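Local coordinates for botulinum neurotoxin type G (Clostridium botulinum, PDB 3MPP), which binds the surface of nerve cells through this receptor-binding domain of its heavy chain, before its protease light chain is translocated into the cytosol, at residues Y361-L366 with W420-V425; N224-F229 with I352-E357; Q239-N244 with N278-L283. The protein carries 4 engineered substitutions. All blocks are in the same frame, centred on the assembly; numbering follows the deposited sequence.

Interaction 1 of 3, residues Y361-L366 with W420-V425; sequences YNCQIL and WQFIPV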
loop_
_atom_site.group_PDB
_atom_site.type_symbol
_atom_site.label_atom_id
_atom_site.label_comp_id
_atom_site.label_asym_id
_atom_site.label_seq_id
_atom_site.Cartn_x
_atom_site.Cartn_y
_atom_site.Cartn_z
ATOM N N TYR A 361 2.185 -0.555 6.513
ATOM C CA TYR A 361 2.636 0.757 6.083
ATOM C C TYR A 361 2.598 1.788 7.225
ATOM O O TYR A 361 2.730 2.975 6.989
ATOM C CB TYR A 361 1.792 1.229 4.898
ATOM C CG TYR A 361 1.780 0.241 3.743
ATOM C CD1 TYR A 361 2.873 -0.604 3.508
ATOM C CD2 TYR A 361 0.705 0.182 2.870
ATOM C CE1 TYR A 361 2.874 -1.517 2.428
ATOM C CE2 TYR A 361 0.690 -0.715 1.799
ATOM C CZ TYR A 361 1.776 -1.559 1.583
ATOM O OH TYR A 361 1.748 -2.435 0.515
ATOM N N ASN A 362 2.421 1.316 8.455
ATOM C CA ASN A 362 2.421 2.188 9.621
ATOM C C ASN A 362 3.822 2.563 10.099
ATOM O O ASN A 362 4.785 1.852 9.861
ATOM C CB ASN A 362 1.679 1.512 10.767
ATOM C CG ASN A 362 0.232 1.237 10.429
ATOM O OD1 ASN A 362 -0.574 2.163 10.290
ATOM N ND2 ASN A 362 -0.103 -0.040 10.267
ATOM N N CYS A 363 3.920 3.676 10.810
ATOM C CA CYS A 363 5.180 4.092 11.403
ATOM C C CYS A 363 4.861 4.861 12.675
ATOM O O CYS A 363 3.707 5.214 12.916
ATOM C CB CYS A 363 5.985 4.962 10.427
ATOM S SG CYS A 363 5.178 6.532 10.044
ATOM N N GLN A 364 5.879 5.084 13.499
ATOM C CA GLN A 364 5.720 5.811 14.758
ATOM C C GLN A 364 6.606 7.045 14.713
ATOM O O GLN A 364 7.591 7.074 13.973
ATOM C CB GLN A 364 6.150 4.937 15.947
ATOM C CG GLN A 364 5.328 3.645 16.125
ATOM C CD GLN A 364 5.725 2.536 15.156
ATOM O OE1 GLN A 364 6.915 2.309 14.889
ATOM N NE2 GLN A 364 4.726 1.831 14.636
ATOM N N ILE A 365 6.268 8.064 15.499
ATOM C CA ILE A 365 7.077 9.286 15.522
ATOM C C ILE A 365 7.551 9.539 16.944
ATOM O O ILE A 365 6.738 9.716 17.843
ATOM C CB ILE A 365 6.291 10.506 14.995
ATOM C CG1 ILE A 365 5.707 10.198 13.618
ATOM C CG2 ILE A 365 7.196 11.757 14.953
ATOM C CD1 ILE A 365 4.418 10.924 13.287
ATOM N N LEU A 366 8.872 9.542 17.120
ATOM C CA LEU A 366 9.524 9.654 18.407
ATOM C C LEU A 366 10.170 11.035 18.556
ATOM O O LEU A 366 10.598 11.636 17.578
ATOM C CB LEU A 366 10.604 8.559 18.512
ATOM C CG LEU A 366 11.664 8.631 19.615
ATOM C CD1 LEU A 366 11.056 8.428 20.986
ATOM C CD2 LEU A 366 12.797 7.620 19.386
ATOM N N TRP A 420 0.907 5.692 12.601
ATOM C CA TRP A 420 0.482 6.662 11.606
ATOM C C TRP A 420 0.810 6.211 10.196
ATOM O O TRP A 420 1.744 5.422 9.990
ATOM C CB TRP A 420 1.211 7.990 11.856
ATOM C CG TRP A 420 0.985 8.588 13.242
ATOM C CD1 TRP A 420 1.773 8.416 14.354
ATOM C CD2 TRP A 420 -0.095 9.458 13.648
ATOM N NE1 TRP A 420 1.241 9.125 15.426
ATOM C CE2 TRP A 420 0.108 9.775 15.018
ATOM C CE3 TRP A 420 -1.208 9.995 12.992
ATOM C CZ2 TRP A 420 -0.761 10.611 15.735
ATOM C CZ3 TRP A 420 -2.072 10.829 13.709
ATOM C CH2 TRP A 420 -1.846 11.114 15.070
ATOM N N GLN A 421 0.044 6.719 9.232
ATOM C CA GLN A 421 0.427 6.611 7.829
ATOM C C GLN A 421 0.319 7.970 7.161
ATOM O O GLN A 421 -0.522 8.800 7.529
ATOM C CB GLN A 421 -0.454 5.587 7.101
ATOM C CG GLN A 421 -0.339 4.166 7.685
ATOM C CD GLN A 421 -1.183 3.165 6.931
ATOM O OE1 GLN A 421 -1.311 3.243 5.710
ATOM N NE2 GLN A 421 -1.754 2.205 7.655
ATOM N N PHE A 422 1.184 8.192 6.185
ATOM C CA PHE A 422 1.209 9.438 5.441
ATOM C C PHE A 422 0.538 9.249 4.071
ATOM O O PHE A 422 0.883 8.324 3.320
ATOM C CB PHE A 422 2.654 9.905 5.273
ATOM C CG PHE A 422 3.306 10.369 6.579
ATOM C CD1 PHE A 422 3.209 11.696 6.995
ATOM C CD2 PHE A 422 4.009 9.479 7.379
ATOM C CE1 PHE A 422 3.803 12.131 8.183
ATOM C CE2 PHE A 422 4.618 9.906 8.580
ATOM C CZ PHE A 422 4.507 11.234 8.977
ATOM N N ILE A 423 -0.398 10.132 3.743
ATOM C CA ILE A 423 -1.199 9.994 2.522
ATOM C C ILE A 423 -0.911 11.124 1.523
ATOM O O ILE A 423 -1.329 12.257 1.727
ATOM C CB ILE A 423 -2.725 10.016 2.837
ATOM C CG1 ILE A 423 -3.062 9.111 4.021
ATOM C CG2 ILE A 423 -3.527 9.601 1.607
ATOM C CD1 ILE A 423 -4.597 9.033 4.299
ATOM N N PRO A 424 -0.173 10.815 0.443
ATOM C CA PRO A 424 -0.049 11.785 -0.646
ATOM C C PRO A 424 -1.246 11.714 -1.584
ATOM O O PRO A 424 -1.856 10.648 -1.720
ATOM C CB PRO A 424 1.189 11.307 -1.412
ATOM C CG PRO A 424 1.311 9.811 -1.077
ATOM C CD PRO A 424 0.448 9.512 0.128
ATOM N N VAL A 425 -1.564 12.828 -2.240
ATOM C CA VAL A 425 -2.578 12.829 -3.289
ATOM C C VAL A 425 -2.093 11.938 -4.425
ATOM O O VAL A 425 -0.985 12.121 -4.918
ATOM C CB VAL A 425 -2.825 14.243 -3.862
ATOM C CG1 VAL A 425 -3.860 14.167 -4.975
ATOM C CG2 VAL A 425 -3.266 15.206 -2.766
HETATM O O HOH W 1 2.782 5.734 5.999
#
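W420, Q421 and C363 carry most of this buried contact, in which the chain around the beginning of strand 364-368 meets the last strand of the beta-trefoil subdomain, 420-423. C363 and W420 form one isolated antiparallel bridge, a hydrogen-bonded pair: C363 N donates to W420 O and W420 N to C363 O, each at 2.9 Å. N362 adds a CA-H...O contact to the same W420 carbonyl. Beyond the bridge the backbones separate, and a water links them, donating to Y361 O and accepting from F422 N.

The indole of W420 turns one face of its five-membered ring to I365, whose CD1 methyl sits 4.2 Å from that ring's centroid in a CH-pi contact. The ring's NE1 reaches past both segments to F377 O, which fixes the rotation of the indole under the methyl. C363 uses chi1 65° to set its sulfur between its own N and carbonyl carbon; from there SG approaches the F422 ring at the edge, 3.7 Å from CE2, as a sulfur-aromatic contact.

Q421, extended beyond CG, passes Y361 O, with CG 3.4 Å from that oxygen, and crosses the N362 side chain at a slant. Its NE2 donates to N362 OD1 at 2.9 Å. The two amide planes stand 74° apart: the acceptor lies close to the plane of the Q421 amide, but the donor comes from well above the N362 carbonyl plane.

The contact thus divides by chemistry. Sulfur, methyl and aromatic groups pack to one side of the bridge, and the buried amides of N362 and Q421 meet on the other, where the N362 amide is satisfied at both ends: OD1 accepts from Q421 NE2, and ND2 is bonded to T360 OG1.

Interaction 2 of 3, residues N224-F229 with I352-E357; sequences NTLKDF and IKKYYE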
loop_
_atom_site.group_PDB
_atom_site.type_symbol
_atom_site.label_atom_id
_atom_site.label_comp_id
_atom_site.label_asym_id
_atom_site.label_seq_id
_atom_site.Cartn_x
_atom_site.Cartn_y
_atom_site.Cartn_z
ATOM N N ASN A 224 12.785 -2.633 6.211
ATOM C CA ASN A 224 13.577 -1.472 6.613
ATOM C C ASN A 224 13.107 -0.203 5.913
ATOM O O ASN A 224 13.563 0.904 6.224
ATOM C CB ASN A 224 15.066 -1.704 6.329
ATOM C CG ASN A 224 15.943 -0.548 6.799
ATOM O OD1 ASN A 224 16.837 -0.097 6.080
ATOM N ND2 ASN A 224 15.685 -0.063 8.010
ATOM N N THR A 225 12.195 -0.370 4.962
ATOM C CA THR A 225 11.692 0.759 4.195
ATOM C C THR A 225 10.462 1.381 4.853
ATOM O O THR A 225 9.529 0.678 5.249
ATOM C CB THR A 225 11.364 0.349 2.744
ATOM O OG1 THR A 225 12.583 0.101 2.030
ATOM C CG2 THR A 225 10.576 1.447 2.034
ATOM N N LEU A 226 10.477 2.702 4.991
ATOM C CA LEU A 226 9.298 3.441 5.439
ATOM C C LEU A 226 8.414 3.657 4.214
ATOM O O LEU A 226 8.899 4.028 3.144
ATOM C CB LEU A 226 9.704 4.792 6.044
ATOM C CG LEU A 226 10.418 4.718 7.399
ATOM C CD1 LEU A 226 10.924 6.099 7.837
ATOM C CD2 LEU A 226 9.479 4.153 8.441
ATOM N N LYS A 227 7.118 3.413 4.361
ATOM C CA LYS A 227 6.225 3.528 3.234
ATOM C C LYS A 227 5.112 4.521 3.499
ATOM O O LYS A 227 4.858 4.864 4.647
ATOM C CB LYS A 227 5.631 2.149 2.938
ATOM C CG LYS A 227 6.621 1.261 2.169
ATOM C CD LYS A 227 6.432 -0.189 2.485
ATOM C CE LYS A 227 7.695 -0.960 2.097
ATOM N NZ LYS A 227 7.965 -2.058 3.056
ATOM N N ASP A 228 4.445 4.953 2.430
ATOM C CA ASP A 228 3.235 5.770 2.549
ATOM C C ASP A 228 1.975 4.891 2.572
ATOM O O ASP A 228 2.052 3.658 2.522
ATOM C CB ASP A 228 3.176 6.868 1.455
ATOM C CG ASP A 228 3.016 6.308 0.031
ATOM O OD1 ASP A 228 2.619 5.138 -0.138
ATOM O OD2 ASP A 228 3.275 7.059 -0.929
ATOM N N PHE A 229 0.821 5.540 2.707
ATOM C CA PHE A 229 -0.477 4.891 2.810
ATOM C C PHE A 229 -0.719 3.947 1.619
ATOM O O PHE A 229 -1.401 2.925 1.751
ATOM C CB PHE A 229 -1.520 6.010 2.827
ATOM C CG PHE A 229 -2.948 5.562 3.028
ATOM C CD1 PHE A 229 -3.442 5.309 4.306
ATOM C CD2 PHE A 229 -3.821 5.507 1.953
ATOM C CE1 PHE A 229 -4.768 4.977 4.493
ATOM C CE2 PHE A 229 -5.152 5.159 2.128
ATOM C CZ PHE A 229 -5.626 4.890 3.404
ATOM N N ILE A 352 11.416 9.213 12.769
ATOM C CA ILE A 352 10.389 8.299 12.285
ATOM C C ILE A 352 10.904 6.873 12.429
ATOM O O ILE A 352 12.046 6.566 12.081
ATOM C CB ILE A 352 9.978 8.588 10.827
ATOM C CG1 ILE A 352 9.547 10.043 10.667
ATOM C CG2 ILE A 352 8.812 7.714 10.412
ATOM C CD1 ILE A 352 8.773 10.291 9.380
ATOM N N LYS A 353 10.054 6.003 12.957
ATOM C CA LYS A 353 10.490 4.670 13.329
ATOM C C LYS A 353 9.492 3.625 12.828
ATOM O O LYS A 353 8.373 3.947 12.435
ATOM C CB LYS A 353 10.603 4.566 14.853
ATOM C CG LYS A 353 11.415 5.646 15.530
ATOM C CD LYS A 353 12.913 5.438 15.381
ATOM C CE LYS A 353 13.393 4.237 16.152
ATOM N NZ LYS A 353 14.854 4.380 16.435
ATOM N N LYS A 354 9.912 2.368 12.853
ATOM C CA LYS A 354 9.000 1.253 12.624
ATOM C C LYS A 354 9.331 0.150 13.627
ATOM O O LYS A 354 10.091 -0.776 13.329
ATOM C CB LYS A 354 9.127 0.721 11.193
ATOM C CG LYS A 354 7.837 0.150 10.672
ATOM C CD LYS A 354 8.065 -0.788 9.498
ATOM C CE LYS A 354 8.613 -0.068 8.296
ATOM N NZ LYS A 354 8.539 -0.955 7.101
ATOM N N TYR A 355 8.769 0.262 14.824
ATOM C CA TYR A 355 9.107 -0.642 15.923
ATOM C C TYR A 355 8.509 -2.048 15.820
ATOM O O TYR A 355 8.983 -2.980 16.477
ATOM C CB TYR A 355 8.664 -0.030 17.258
ATOM C CG TYR A 355 9.469 1.160 17.697
ATOM C CD1 TYR A 355 10.819 1.037 18.013
ATOM C CD2 TYR A 355 8.873 2.402 17.827
ATOM C CE1 TYR A 355 11.547 2.129 18.433
ATOM C CE2 TYR A 355 9.586 3.493 18.248
ATOM C CZ TYR A 355 10.913 3.355 18.551
ATOM O OH TYR A 355 11.597 4.454 18.963
ATOM N N TYR A 356 7.452 -2.203 15.031
ATOM C CA TYR A 356 6.732 -3.475 14.979
ATOM C C TYR A 356 5.760 -3.427 13.814
ATOM O O TYR A 356 5.689 -2.417 13.115
ATOM C CB TYR A 356 5.982 -3.706 16.292
ATOM C CG TYR A 356 5.315 -2.433 16.766
ATOM C CD1 TYR A 356 4.177 -1.964 16.139
ATOM C CD2 TYR A 356 5.838 -1.691 17.823
ATOM C CE1 TYR A 356 3.558 -0.789 16.542
ATOM C CE2 TYR A 356 5.225 -0.496 18.239
ATOM C CZ TYR A 356 4.086 -0.060 17.587
ATOM O OH TYR A 356 3.456 1.103 17.971
ATOM N N GLU A 357 4.993 -4.499 13.630
ATOM C CA GLU A 357 4.153 -4.688 12.439
ATOM C C GLU A 357 4.873 -4.231 11.164
ATOM O O GLU A 357 4.346 -3.460 10.374
ATOM C CB GLU A 357 2.757 -4.042 12.592
ATOM C CG GLU A 357 2.723 -2.521 12.786
ATOM C CD GLU A 357 1.300 -1.968 12.875
ATOM O OE1 GLU A 357 0.335 -2.701 12.552
ATOM O OE2 GLU A 357 1.139 -0.794 13.266
HETATM O O HOH W 2 6.596 -2.619 5.099
#
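L226, I352 and K354 make the close-packed part of this contact. The leucine's CD1 lies 3.7 Å from I352 CG2, the two side chains passing at a slant, and its other methyl, CD2, reaches toward K353 O and the CE of K354. Because CG2 of I352 stands anti to the backbone N, with CG1 turned beside it (chi1 -55°), it is the short methyl branch that meets the leucine. The buried K354 bends at chi3 (-65°), bringing its ammonium group to the backbone of the loop, where NZ donates to T225 O at 2.7 Å, tilted 31° from the carbonyl plane. K358 O is a second acceptor for this nitrogen.

The looser side is that of K227, which is partly exposed. Its NZ comes no nearer than 4.2 Å to K354 NZ, and a water lies between the two nitrogens, its bond to K354 NZ weak. Two like charges so near would be expected to disfavour each other, and the carbonyl oxygens and the water probably offset part of that cost.

Residues 224-229 form part of the loop between helix 210-220 and strand 239-244, near the start of the C-terminal subdomain. Here the loop passes the end of strand 346-353, which pairs with strand 364-368 through K353 and Q364, while farther along F229 reaches strand 420-423.

Interaction 3 of 3, residues Q239-N244 with N278-L283; sequences QYYLFN and NLYLGL
Y241, on strand 239-244 of the beta-trefoil, lays its ring against the inverse gamma turn centred on Y280 in the loop before strand 285-289. One face of the Y241 ring takes Y280 CA, 3.6 Å above the plane and offset toward the rim, and the CB of Y280 makes a CH-pi contact over it, 4.1 Å from the centroid. The two tyrosine side chains run at about a right angle to each other. Their rings, however, meet obliquely, with planes at 39° and centroids 5.8 Å apart, so they form neither a stack nor a T-shaped pair. Y241 keeps CG beside its backbone N (chi1 -61°), which puts the ring beside the turn, with Y280 over one face. Y280 is held at its far end, where OH bonds to W429 O and D426 N.

Loop carbonyls line the CD1/CE1 side of the Y241 ring: L281 O approaches CD1, and G282 O lies at the edge near the ring plane. G282 has a positive phi of 83°, a backbone conformation that glycine adopts readily.

No direct hydrogen bond joins the segments; water does so instead. One molecule bridges L242 O and L279 O. Another accepts from L242 N and donates to both L281 O and L283 O, each 2.7 Å from the water oxygen.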
loop_
_atom_site.group_PDB
_atom_site.type_symbol
_atom_site.label_atom_id
_atom_site.label_comp_id
_atom_site.label_asym_id
_atom_site.label_seq_id
_atom_site.Cartn_x
_atom_site.Cartn_y
_atom_site.Cartn_z
ATOM N N GLN A 239 3.953 16.552 -0.009
ATOM C CA GLN A 239 2.755 16.826 0.797
ATOM C C GLN A 239 2.007 15.557 1.189
ATOM O O GLN A 239 1.692 14.725 0.337
ATOM C CB GLN A 239 1.820 17.781 0.066
ATOM C CG GLN A 239 2.433 19.170 -0.165
ATOM C CD GLN A 239 1.627 19.956 -1.162
ATOM O OE1 GLN A 239 1.202 19.416 -2.177
ATOM N NE2 GLN A 239 1.380 21.224 -0.868
ATOM N N TYR A 240 1.707 15.439 2.482
ATOM C CA TYR A 240 1.042 14.272 3.037
ATOM C C TYR A 240 -0.055 14.679 4.008
ATOM O O TYR A 240 0.172 15.514 4.889
ATOM C CB TYR A 240 2.024 13.448 3.858
ATOM C CG TYR A 240 3.070 12.688 3.076
ATOM C CD1 TYR A 240 2.711 11.800 2.062
ATOM C CD2 TYR A 240 4.418 12.824 3.388
ATOM C CE1 TYR A 240 3.688 11.076 1.359
ATOM C CE2 TYR A 240 5.399 12.114 2.693
ATOM C CZ TYR A 240 5.023 11.237 1.685
ATOM O OH TYR A 240 6.001 10.525 1.000
ATOM N N TYR A 241 -1.224 14.064 3.861
ATOM C CA TYR A 241 -2.248 14.078 4.904
ATOM C C TYR A 241 -1.938 12.938 5.876
ATOM O O TYR A 241 -1.137 12.049 5.575
ATOM C CB TYR A 241 -3.649 13.957 4.273
ATOM C CG TYR A 241 -3.921 15.118 3.345
ATOM C CD1 TYR A 241 -4.319 16.350 3.854
ATOM C CD2 TYR A 241 -3.733 15.002 1.970
ATOM C CE1 TYR A 241 -4.542 17.449 3.015
ATOM C CE2 TYR A 241 -3.949 16.094 1.118
ATOM C CZ TYR A 241 -4.361 17.306 1.654
ATOM O OH TYR A 241 -4.587 18.376 0.835
ATOM N N LEU A 242 -2.554 12.969 7.048
ATOM C CA LEU A 242 -2.133 12.094 8.124
ATOM C C LEU A 242 -3.243 11.126 8.480
ATOM O O LEU A 242 -4.419 11.498 8.575
ATOM C CB LEU A 242 -1.691 12.926 9.338
ATOM C CG LEU A 242 -0.874 12.285 10.468
ATOM C CD1 LEU A 242 0.409 11.598 9.955
ATOM C CD2 LEU A 242 -0.541 13.321 11.549
ATOM N N PHE A 243 -2.871 9.863 8.625
ATOM C CA PHE A 243 -3.819 8.827 8.992
ATOM C C PHE A 243 -3.367 8.148 10.286
ATOM O O PHE A 243 -2.190 7.816 10.429
ATOM C CB PHE A 243 -3.945 7.819 7.845
ATOM C CG PHE A 243 -4.729 6.584 8.185
ATOM C CD1 PHE A 243 -6.109 6.553 8.028
ATOM C CD2 PHE A 243 -4.083 5.432 8.621
ATOM C CE1 PHE A 243 -6.836 5.408 8.331
ATOM C CE2 PHE A 243 -4.817 4.270 8.933
ATOM C CZ PHE A 243 -6.181 4.260 8.778
ATOM N N ASN A 244 -4.309 7.955 11.211
ATOM C CA ASN A 244 -4.055 7.234 12.465
ATOM C C ASN A 244 -4.651 5.821 12.475
ATOM O O ASN A 244 -5.861 5.653 12.353
ATOM C CB ASN A 244 -4.582 8.035 13.664
ATOM C CG ASN A 244 -4.120 7.460 14.977
ATOM O OD1 ASN A 244 -4.696 6.501 15.465
ATOM N ND2 ASN A 244 -3.056 8.037 15.549
ATOM N N ASN A 278 -13.364 10.174 3.160
ATOM C CA ASN A 278 -12.315 10.998 2.544
ATOM C C ASN A 278 -10.981 10.961 3.299
ATOM O O ASN A 278 -10.963 10.883 4.524
ATOM C CB ASN A 278 -12.805 12.446 2.418
ATOM C CG ASN A 278 -13.871 12.590 1.368
ATOM O OD1 ASN A 278 -14.985 13.065 1.630
ATOM N ND2 ASN A 278 -13.553 12.141 0.170
ATOM N N LEU A 279 -9.886 11.040 2.542
ATOM C CA LEU A 279 -8.514 10.896 3.024
ATOM C C LEU A 279 -7.741 12.196 2.993
ATOM O O LEU A 279 -6.841 12.431 3.812
ATOM C CB LEU A 279 -7.759 9.903 2.130
ATOM C CG LEU A 279 -8.380 8.506 2.061
ATOM C CD1 LEU A 279 -7.498 7.582 1.245
ATOM C CD2 LEU A 279 -8.573 7.956 3.483
ATOM N N TYR A 280 -8.050 13.032 2.013
ATOM C CA TYR A 280 -7.312 14.269 1.864
ATOM C C TYR A 280 -7.931 15.373 2.719
ATOM O O TYR A 280 -8.532 16.297 2.194
ATOM C CB TYR A 280 -7.285 14.693 0.403
ATOM C CG TYR A 280 -6.815 13.629 -0.548
ATOM C CD1 TYR A 280 -5.770 12.782 -0.215
ATOM C CD2 TYR A 280 -7.370 13.520 -1.821
ATOM C CE1 TYR A 280 -5.306 11.827 -1.123
ATOM C CE2 TYR A 280 -6.916 12.571 -2.720
ATOM C CZ TYR A 280 -5.886 11.729 -2.366
ATOM O OH TYR A 280 -5.445 10.780 -3.274
ATOM N N LEU A 281 -7.772 15.261 4.033
ATOM C CA LEU A 281 -8.438 16.150 4.994
ATOM C C LEU A 281 -7.440 16.580 6.057
ATOM O O LEU A 281 -6.539 15.822 6.383
ATOM C CB LEU A 281 -9.583 15.405 5.687
ATOM C CG LEU A 281 -10.756 14.914 4.831
ATOM C CD1 LEU A 281 -11.695 14.061 5.688
ATOM C CD2 LEU A 281 -11.496 16.121 4.260
ATOM N N GLY A 282 -7.604 17.784 6.599
ATOM C CA GLY A 282 -6.802 18.220 7.734
ATOM C C GLY A 282 -5.422 18.783 7.421
ATOM O O GLY A 282 -5.166 19.265 6.320
ATOM N N LEU A 283 -4.533 18.724 8.412
ATOM C CA LEU A 283 -3.177 19.247 8.280
ATOM C C LEU A 283 -2.473 18.602 7.109
ATOM O O LEU A 283 -2.524 17.390 6.948
ATOM C CB LEU A 283 -2.371 18.964 9.548
ATOM C CG LEU A 283 -3.006 19.589 10.802
ATOM C CD1 LEU A 283 -2.359 19.071 12.076
ATOM C CD2 LEU A 283 -2.899 21.084 10.703
HETATM O O HOH W 3 -4.203 15.398 7.629
HETATM O O HOH W 4 -6.417 12.069 6.329
#

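Overall arrangement
All three contacts belong to the C-terminal, beta-trefoil half of the receptor-binding domain, and strand 420-423 touches all three. It bonds to strand 239-244 of interaction 3 through I423 N to Y241 O and Q421 N to F243 O, both 2.8 Å. Interaction 2, centred about 8 Å from interaction 1, meets it through two probable hydrogen bonds, F229 N to F422 O at 2.9 Å and Y355 N to Q364 OE1 at 2.8 Å. Interactions 2 and 3 have centres about 17 Å apart, yet F229 still packs on L279. The side chain of W420 in interaction 1 lies about 11 Å from that of W402, the inferred ganglioside-binding site; interactions 2 and 3 lie away from it.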